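Local coordinates for protein serpin-ZX (Arabidopsis thaliana, PDB 3LE2) that inhibits cysteine proteases such as metacaspase-9 and RD21A by offering a reactive centre loop that is cleaved and binds the protease covalently, which restrains programmed cell death, at residues K21-I24 / T25-S28; K64-S67 / T68-N72; K146-N149 / G150-E154; V155-E158 / G159-D162. One frame throughout, in Å; residues are numbered along the deposited sequence. Where two conformers were deposited one is given.

Contact 1. Residues K21-I24 / T25-S28; sequences KHVI and TTVS
T25 reaches back to K21 near the end of helix 5-25, and the residues from T25 to V27 are a worked example of how a helix winds down. The amide of T25 gives its hydrogen to K21 O, with T25 N to K21 O at 3.0 Å, and makes a second, weak bond to H22 O, so the spacing of the bonds is already slipping from four residues to three.

T26 completes that change. Its N reaches V23 O at 2.9 Å, while its hydroxyl OG1 donates to V23 O at 2.7 Å within the carbonyl plane, on a lone pair. A chi1 of 73° turns OG1 back up the helix, and one oxygen is thereby gripped by two donors of a single residue. The methyl CG2 of T26 lies 3.3 Å from H22 O.

V27 follows with a long, fairly straight bond, V27 N to I24 O at 3.3 Å and 162°. Its CG2 rests 3.4 Å from I24 O, and a water donates to both I24 O and V27 O, bridging the turn. Nearby, V23 and V27 lean on F286 and V33, and K21 NZ forms a salt bridge with D254.

The passage from i-to-i-4 to i-to-i-3 bonds, with a threonine hydroxyl doubling one of them, is a 3-10-like tightening where helix 5-25 of this serpin gives way to loop.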
loop_
_atom_site.group_PDB
_atom_site.type_symbol
_atom_site.label_atom_id
_atom_site.label_comp_id
_atom_site.label_asym_id
_atom_site.label_seq_id
_atom_site.Cartn_x
_atom_site.Cartn_y
_atom_site.Cartn_z
ATOM N N LYS A 21 6.064 -3.235 9.366
ATOM C CA LYS A 21 6.321 -3.732 10.716
ATOM C C LYS A 21 6.235 -2.585 11.708
ATOM O O LYS A 21 5.565 -2.690 12.737
ATOM C CB LYS A 21 7.702 -4.397 10.797
ATOM C CG LYS A 21 8.100 -4.935 12.182
ATOM C CD LYS A 21 7.336 -6.202 12.563
ATOM C CE LYS A 21 7.862 -6.801 13.867
ATOM N NZ LYS A 21 7.160 -8.056 14.285
ATOM N N HIS A 22 6.914 -1.486 11.399
ATOM C CA HIS A 22 6.899 -0.321 12.288
ATOM C C HIS A 22 5.515 0.314 12.421
ATOM O O HIS A 22 5.161 0.769 13.492
ATOM C CB HIS A 22 7.924 0.726 11.853
ATOM C CG HIS A 22 9.344 0.312 12.093
ATOM N ND1 HIS A 22 10.249 1.111 12.761
ATOM C CD2 HIS A 22 10.013 -0.819 11.761
ATOM C CE1 HIS A 22 11.417 0.491 12.822
ATOM N NE2 HIS A 22 11.300 -0.683 12.225
ATOM N N VAL A 23 4.743 0.365 11.338
ATOM C CA VAL A 23 3.377 0.873 11.435
ATOM C C VAL A 23 2.555 -0.009 12.370
ATOM O O VAL A 23 1.886 0.481 13.277
ATOM C CB VAL A 23 2.674 0.941 10.077
ATOM C CG1 VAL A 23 1.186 1.271 10.267
ATOM C CG2 VAL A 23 3.364 1.948 9.159
ATOM N N ILE A 24 2.627 -1.316 12.164
ATOM C CA ILE A 24 1.917 -2.249 13.024
ATOM C C ILE A 24 2.288 -2.081 14.496
ATOM O O ILE A 24 1.462 -2.300 15.381
ATOM C CB ILE A 24 2.132 -3.704 12.559
ATOM C CG1 ILE A 24 1.495 -3.885 11.177
ATOM C CG2 ILE A 24 1.526 -4.697 13.555
ATOM C CD1 ILE A 24 1.921 -5.139 10.441
ATOM N N THR A 25 3.526 -1.690 14.764
ATOM C CA THR A 25 3.976 -1.504 16.143
ATOM C C THR A 25 3.215 -0.363 16.829
ATOM O O THR A 25 3.019 -0.386 18.035
ATOM C CB THR A 25 5.506 -1.263 16.221
ATOM O OG1 THR A 25 6.194 -2.471 15.888
ATOM C CG2 THR A 25 5.924 -0.856 17.616
ATOM N N THR A 26 2.761 0.608 16.039
ATOM C CA THR A 26 2.083 1.797 16.561
ATOM C C THR A 26 0.571 1.631 16.747
ATOM O O THR A 26 -0.095 2.547 17.221
ATOM C CB THR A 26 2.288 3.037 15.637
ATOM O OG1 THR A 26 1.514 2.872 14.447
ATOM C CG2 THR A 26 3.769 3.230 15.256
ATOM N N VAL A 27 0.009 0.493 16.346
ATOM C CA VAL A 27 -1.428 0.304 16.534
ATOM C C VAL A 27 -1.688 -0.771 17.578
ATOM O O VAL A 27 -0.771 -1.490 17.975
ATOM C CB VAL A 27 -2.174 0.005 15.214
ATOM C CG1 VAL A 27 -1.986 1.157 14.227
ATOM C CG2 VAL A 27 -1.724 -1.324 14.616
ATOM N N SER A 28 -2.928 -0.856 18.045
ATOM C CA SER A 28 -3.276 -1.850 19.052
ATOM C C SER A 28 -3.231 -3.274 18.492
ATOM O O SER A 28 -3.289 -3.490 17.278
ATOM C CB SER A 28 -4.673 -1.575 19.615
ATOM O OG SER A 28 -5.638 -1.965 18.670
HETATM O O HOH W 1 0.179 -3.997 16.872
#

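Contact 2. Residues K64-S67 / T68-N72; sequences KFSS and TDQLN
This is a helix N-cap: residues 64-67 form the short link out of helix 54-63, and residues 68-72 open helix 68-83 of the serpin fold. The cap residue is S67. Rotated to a chi1 of 74°, its OG curls over the first turn and accepts from Q70 N at 3.1 Å with an angle of 160° at the hydrogen. The backbone of S67 then starts the regular helical pattern, its O taking the amide of L71 (L71 N to S67 O 3.0 Å).

Q70 answers the cap from the helix side. Its chain runs out extended beyond CG and carries the amide back to the link, where OE1 accepts from S66 N at 3.2 Å. The donor lies well above the plane of the carboxamide, off the lone pairs, and OE1 also comes within 3.1 Å of S66 CB. S67 OG to Q70 N is thus the N-cap bond proper, and S66 N to Q70 OE1 a separate side-chain bond that returns to the residue before the cap.

The other amide end, Q70 NE2, sits at the edge of the F65 ring near its plane, 3.7 Å from CD1, with amide and ring planes 80° apart. L71 CD2 comes obliquely to the same ring, 3.6 Å from F65 CD2.

Beyond the cap, F65 meets the ring of F74 and touches S8 and Q12 of helix 5-25, while L71 touches L60 and L63 of helix 54-63 and also S45 and A48 of helix 37-49.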
loop_
_atom_site.group_PDB
_atom_site.type_symbol
_atom_site.label_atom_id
_atom_site.label_comp_id
_atom_site.label_asym_id
_atom_site.label_seq_id
_atom_site.Cartn_x
_atom_site.Cartn_y
_atom_site.Cartn_z
ATOM N N LYS A 64 16.448 3.829 -2.520
ATOM C CA LYS A 64 17.254 2.896 -3.337
ATOM C C LYS A 64 17.477 3.368 -4.766
ATOM O O LYS A 64 17.493 2.566 -5.699
ATOM C CB LYS A 64 16.648 1.483 -3.351
ATOM C CG LYS A 64 16.240 0.944 -1.974
ATOM C CD LYS A 64 17.414 0.922 -0.993
ATOM C CE LYS A 64 16.938 0.482 0.391
ATOM N NZ LYS A 64 17.977 0.580 1.447
ATOM N N PHE A 65 17.628 4.674 -4.935
ATOM C CA PHE A 65 17.935 5.250 -6.236
ATOM C C PHE A 65 19.031 6.257 -6.002
ATOM O O PHE A 65 19.121 6.830 -4.917
ATOM C CB PHE A 65 16.708 5.945 -6.842
ATOM C CG PHE A 65 15.682 4.997 -7.407
ATOM C CD1 PHE A 65 15.720 4.625 -8.749
ATOM C CD2 PHE A 65 14.680 4.481 -6.608
ATOM C CE1 PHE A 65 14.770 3.753 -9.281
ATOM C CE2 PHE A 65 13.729 3.613 -7.138
ATOM C CZ PHE A 65 13.777 3.248 -8.472
ATOM N N SER A 66 19.857 6.479 -7.018
ATOM C CA SER A 66 21.061 7.293 -6.865
ATOM C C SER A 66 20.842 8.801 -6.978
ATOM O O SER A 66 21.572 9.575 -6.360
ATOM C CB SER A 66 22.143 6.843 -7.850
ATOM O OG SER A 66 22.766 5.654 -7.399
ATOM N N SER A 67 19.852 9.222 -7.763
ATOM C CA SER A 67 19.605 10.654 -7.949
ATOM C C SER A 67 18.125 11.022 -7.939
ATOM O O SER A 67 17.251 10.170 -8.136
ATOM C CB SER A 67 20.235 11.156 -9.254
ATOM O OG SER A 67 19.494 10.723 -10.386
ATOM N N THR A 68 17.861 12.307 -7.715
ATOM C CA THR A 68 16.508 12.836 -7.794
ATOM C C THR A 68 15.925 12.633 -9.188
ATOM O O THR A 68 14.716 12.453 -9.344
ATOM C CB THR A 68 16.471 14.332 -7.447
ATOM O OG1 THR A 68 17.612 14.977 -8.023
ATOM C CG2 THR A 68 16.500 14.527 -5.945
ATOM N N ASP A 69 16.784 12.671 -10.201
ATOM C CA ASP A 69 16.341 12.410 -11.566
ATOM C C ASP A 69 15.826 10.983 -11.719
ATOM O O ASP A 69 14.797 10.752 -12.353
ATOM C CB ASP A 69 17.468 12.682 -12.560
ATOM C CG ASP A 69 17.623 14.159 -12.871
ATOM O OD1 ASP A 69 16.888 14.981 -12.275
ATOM O OD2 ASP A 69 18.480 14.499 -13.716
ATOM N N GLN A 70 16.547 10.031 -11.141
ATOM C CA GLN A 70 16.118 8.645 -11.165
ATOM C C GLN A 70 14.772 8.514 -10.461
ATOM O O GLN A 70 13.853 7.888 -10.988
ATOM C CB GLN A 70 17.152 7.730 -10.501
ATOM C CG GLN A 70 18.373 7.385 -11.355
ATOM C CD GLN A 70 19.156 6.205 -10.777
ATOM O OE1 GLN A 70 20.215 6.385 -10.169
ATOM N NE2 GLN A 70 18.622 4.989 -10.953
ATOM N N LEU A 71 14.643 9.107 -9.277
ATOM C CA LEU A 71 13.363 9.047 -8.588
ATOM C C LEU A 71 12.263 9.601 -9.464
ATOM O O LEU A 71 11.254 8.929 -9.690
ATOM C CB LEU A 71 13.397 9.808 -7.277
ATOM C CG LEU A 71 14.136 9.115 -6.147
ATOM C CD1 LEU A 71 14.228 10.052 -4.930
ATOM C CD2 LEU A 71 13.449 7.798 -5.808
ATOM N N ASN A 72 12.468 10.827 -9.954
ATOM C CA ASN A 72 11.456 11.534 -10.743
ATOM C C ASN A 72 10.900 10.672 -11.875
ATOM O O ASN A 72 9.686 10.583 -12.060
ATOM C CB ASN A 72 12.016 12.853 -11.301
ATOM C CG ASN A 72 12.266 13.899 -10.216
ATOM O OD1 ASN A 72 11.745 13.802 -9.097
ATOM N ND2 ASN A 72 13.062 14.914 -10.547
#

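Contact 3. Residues K146-N149 / G150-E154; sequences KETN and GLITE
T148 and L151 are joined across a type I' turn that also carries the end of helix 129-147, a case in which one threonine does most of the work. The tight part gathers round T148, whose O takes L151 N at 2.7 Å, nearly straight (162°) at the hydrogen. The hydroxyl makes a second closure one residue later: OG1 accepts from I152 N at 2.9 Å, again almost straight. The side-chain rotation of T148 (chi1 64°) allows this by presenting OG1 to the returning chain, where it comes 3.7 Å from I152 CB.

The opposite character belongs to the exposed side, made by N149, G150 and L151. The amide of L151 is tightly held, but the residue itself is exposed, its side chain folded back along the turn with CG 3.1 Å from T148 O. N149 and G150 both have positive phi, and N149 is the C-prime residue of a Schellman motif, pairing G150 N with E145 O and, more weakly, N149 N with K146 O. At the backbone angles of G150 the CB position is blocked by N149 O, which suits glycine. The corner is held by its backbone, and the N149 side chain reaches across only as far as CB, 3.7 Å from G150 N. Inward, T148 meets S95 and A97 of strand 93-103, and I152 meets A172 and Y174 of strand 167-176.

T148 OG1 is also bonded to A144 O. The hydroxyl of the buried T148, accepting from I152 N while giving its own proton to the helix, is thus satisfied in both roles, and it ties the helix end to the outgoing chain.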
loop_
_atom_site.group_PDB
_atom_site.type_symbol
_atom_site.label_atom_id
_atom_site.label_comp_id
_atom_site.label_asym_id
_atom_site.label_seq_id
_atom_site.Cartn_x
_atom_site.Cartn_y
_atom_site.Cartn_z
ATOM N N LYS A 146 -12.725 15.157 -3.702
ATOM C CA LYS A 146 -12.932 15.565 -5.085
ATOM C C LYS A 146 -12.028 14.776 -6.034
ATOM O O LYS A 146 -12.462 14.356 -7.106
ATOM C CB LYS A 146 -12.689 17.072 -5.240
ATOM C CG LYS A 146 -12.971 17.629 -6.637
ATOM C CD LYS A 146 -12.740 19.139 -6.688
ATOM C CE LYS A 146 -13.035 19.712 -8.075
ATOM N NZ LYS A 146 -12.808 21.188 -8.154
ATOM N N GLU A 147 -10.776 14.570 -5.629
ATOM C CA GLU A 147 -9.806 13.873 -6.466
ATOM C C GLU A 147 -10.156 12.398 -6.613
ATOM O O GLU A 147 -9.878 11.792 -7.647
ATOM C CB GLU A 147 -8.386 14.016 -5.908
ATOM C CG GLU A 147 -7.744 15.369 -6.149
ATOM C CD GLU A 147 -7.443 15.636 -7.622
ATOM O OE1 GLU A 147 -6.726 14.823 -8.251
ATOM O OE2 GLU A 147 -7.913 16.668 -8.151
ATOM N N THR A 148 -10.762 11.817 -5.580
ATOM C CA THR A 148 -11.110 10.397 -5.618
ATOM C C THR A 148 -12.595 10.170 -5.854
ATOM O O THR A 148 -13.143 9.154 -5.424
ATOM C CB THR A 148 -10.719 9.660 -4.317
ATOM O OG1 THR A 148 -11.473 10.184 -3.214
ATOM C CG2 THR A 148 -9.207 9.776 -4.045
ATOM N N ASN A 149 -13.247 11.125 -6.511
ATOM C CA ASN A 149 -14.653 10.971 -6.870
ATOM C C ASN A 149 -15.499 10.521 -5.679
ATOM O O ASN A 149 -16.405 9.704 -5.820
ATOM C CB ASN A 149 -14.794 9.957 -8.011
ATOM C CG ASN A 149 -13.729 10.131 -9.082
ATOM O OD1 ASN A 149 -13.676 11.168 -9.747
ATOM N ND2 ASN A 149 -12.867 9.115 -9.250
ATOM N N GLY A 150 -15.183 11.036 -4.498
ATOM C CA GLY A 150 -15.945 10.708 -3.304
ATOM C C GLY A 150 -15.585 9.390 -2.636
ATOM O O GLY A 150 -16.179 9.022 -1.625
ATOM N N LEU A 151 -14.608 8.674 -3.186
ATOM C CA LEU A 151 -14.270 7.353 -2.664
ATOM C C LEU A 151 -13.554 7.453 -1.314
ATOM O O LEU A 151 -13.885 6.740 -0.357
ATOM C CB LEU A 151 -13.447 6.570 -3.693
ATOM C CG LEU A 151 -14.210 6.320 -5.010
ATOM C CD1 LEU A 151 -13.317 5.789 -6.185
ATOM C CD2 LEU A 151 -15.404 5.402 -4.751
ATOM N N ILE A 152 -12.582 8.358 -1.238
ATOM C CA ILE A 152 -11.889 8.619 0.018
ATOM C C ILE A 152 -12.283 9.989 0.562
ATOM O O ILE A 152 -12.359 10.972 -0.177
ATOM C CB ILE A 152 -10.370 8.486 -0.137
ATOM C CG1 ILE A 152 -10.016 7.025 -0.425
ATOM C CG2 ILE A 152 -9.670 8.990 1.123
ATOM C CD1 ILE A 152 -8.609 6.820 -0.846
ATOM N N THR A 153 -12.527 10.048 1.863
ATOM C CA THR A 153 -13.361 11.101 2.400
ATOM C C THR A 153 -12.678 11.971 3.459
ATOM O O THR A 153 -12.990 13.159 3.592
ATOM C CB THR A 153 -14.674 10.486 2.941
ATOM O OG1 THR A 153 -15.778 11.331 2.605
ATOM C CG2 THR A 153 -14.607 10.252 4.454
ATOM N N GLU A 154 -11.733 11.391 4.190
ATOM C CA GLU A 154 -11.142 12.076 5.335
ATOM C C GLU A 154 -9.667 11.735 5.587
ATOM O O GLU A 154 -9.334 11.093 6.585
ATOM C CB GLU A 154 -11.957 11.765 6.588
ATOM C CG GLU A 154 -11.386 12.349 7.866
ATOM C CD GLU A 154 -12.431 12.481 8.955
ATOM O OE1 GLU A 154 -13.593 12.804 8.624
ATOM O OE2 GLU A 154 -12.091 12.269 10.140
#

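Contact 4. Residues V155-E158 / G159-D162; sequences VLPE and GSAD
A type II beta turn from P157 to S160 reverses the loop that runs between helix 129-147 and strand 167-176, and it illustrates how a serine can reinforce a turn whose backbone bond is poor. The closing bond, S160 N to P157 O at 3.1 Å, is weak, bent to 133° at the hydrogen. The side chain makes up for it: S160 OG donates to the same oxygen, P157 O, at 2.9 Å, lying in the carbonyl plane on a lone pair. A chi1 of 70° keeps OG on the same side as its own amide, and the two donors of one residue converge on a single acceptor.

At the corner, E158 and G159 take the two central positions. G159 has the positive phi (71°) expected at the third place of a type II turn, and its CB position is blocked by E158 O. The carboxylate of E158 is carried off the corner on an extended chain, and its nearest approach is through CB, 3.3 Å from G159 N.

Apolar atoms of L156 and P157 flank the serine hydroxyl. S160 OG lies 3.5 Å from L156 CB, and CD of the P157 ring lies beside S160, 3.6 Å from its CB.

Around the turn, L156, a buried residue, touches I137 and V140 of helix 129-147 and I168 and A170 of strand 167-176, its own amide held by N141 OD1; F328 of strand 326-335 is touched by both L156 and S160.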
loop_
_atom_site.group_PDB
_atom_site.type_symbol
_atom_site.label_atom_id
_atom_site.label_comp_id
_atom_site.label_asym_id
_atom_site.label_seq_id
_atom_site.Cartn_x
_atom_site.Cartn_y
_atom_site.Cartn_z
ATOM N N VAL A 155 -8.785 12.188 4.700
ATOM C CA VAL A 155 -7.352 11.959 4.878
ATOM C C VAL A 155 -6.774 12.572 6.161
ATOM O O VAL A 155 -6.014 11.914 6.855
ATOM C CB VAL A 155 -6.534 12.418 3.653
ATOM C CG1 VAL A 155 -5.122 11.821 3.711
ATOM C CG2 VAL A 155 -7.231 11.975 2.382
ATOM N N LEU A 156 -7.131 13.815 6.487
ATOM C CA LEU A 156 -6.657 14.428 7.737
ATOM C C LEU A 156 -7.685 14.268 8.860
ATOM O O LEU A 156 -8.838 14.636 8.683
ATOM C CB LEU A 156 -6.319 15.908 7.545
ATOM C CG LEU A 156 -4.952 16.316 6.980
ATOM C CD1 LEU A 156 -4.707 15.712 5.611
ATOM C CD2 LEU A 156 -4.870 17.812 6.906
ATOM N N PRO A 157 -7.276 13.690 10.009
ATOM C CA PRO A 157 -8.184 13.558 11.151
ATOM C C PRO A 157 -8.407 14.905 11.820
ATOM O O PRO A 157 -7.561 15.795 11.704
ATOM C CB PRO A 157 -7.408 12.650 12.121
ATOM C CG PRO A 157 -6.359 12.001 11.316
ATOM C CD PRO A 157 -6.000 12.987 10.248
ATOM N N GLU A 158 -9.526 15.049 12.520
ATOM C CA GLU A 158 -9.772 16.261 13.271
ATOM C C GLU A 158 -8.563 16.579 14.153
ATOM O O GLU A 158 -7.952 15.681 14.732
ATOM C CB GLU A 158 -11.062 16.139 14.095
ATOM C CG GLU A 158 -12.322 16.090 13.229
ATOM C CD GLU A 158 -13.611 16.241 14.041
ATOM O OE1 GLU A 158 -14.202 15.200 14.411
ATOM O OE2 GLU A 158 -14.030 17.394 14.310
ATOM N N GLY A 159 -8.204 17.860 14.213
ATOM C CA GLY A 159 -7.134 18.323 15.076
ATOM C C GLY A 159 -5.740 17.918 14.635
ATOM O O GLY A 159 -4.793 18.025 15.408
ATOM N N SER A 160 -5.596 17.460 13.398
ATOM C CA SER A 160 -4.305 16.937 12.957
ATOM C C SER A 160 -3.317 18.029 12.518
ATOM O O SER A 160 -2.108 17.813 12.553
ATOM C CB SER A 160 -4.481 15.867 11.874
ATOM O OG SER A 160 -4.930 16.434 10.659
ATOM N N ALA A 161 -3.817 19.197 12.123
ATOM C CA ALA A 161 -2.937 20.331 11.802
ATOM C C ALA A 161 -3.287 21.547 12.664
ATOM O O ALA A 161 -4.443 21.735 13.012
ATOM C CB ALA A 161 -3.014 20.683 10.320
ATOM N N ASP A 162 -2.301 22.371 13.008
ATOM C CA ASP A 162 -2.554 23.491 13.927
ATOM C C ASP A 162 -1.828 24.781 13.535
ATOM O O ASP A 162 -1.385 24.924 12.398
ATOM C CB ASP A 162 -2.231 23.102 15.379
ATOM C CG ASP A 162 -0.737 22.874 15.621
ATOM O OD1 ASP A 162 0.084 23.131 14.713
ATOM O OD2 ASP A 162 -0.384 22.434 16.732
#

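Overall arrangement
All four contacts are local, and together they sample the ways a serpin starts, stops and turns its chain. Contacts 1 and 4 lie at the surface, contacts 2 and 3 are partly buried. Contacts 1 and 3 end helices and contact 2 begins one, while contact 4 reverses a loop. Each relies on a serine or threonine hydroxyl, but its role differs: a donor to a carbonyl in contacts 1 and 4, an acceptor across contacts 2 and 3, the threonine of contact 3 also donating to its helix. Contact 2 alone adds an aromatic ring. Contacts 3 and 4 adjoin in sequence, and side chains of both touch strand 167-176, whereas contact 2 lies about 30 Å from contact 3, centre to centre.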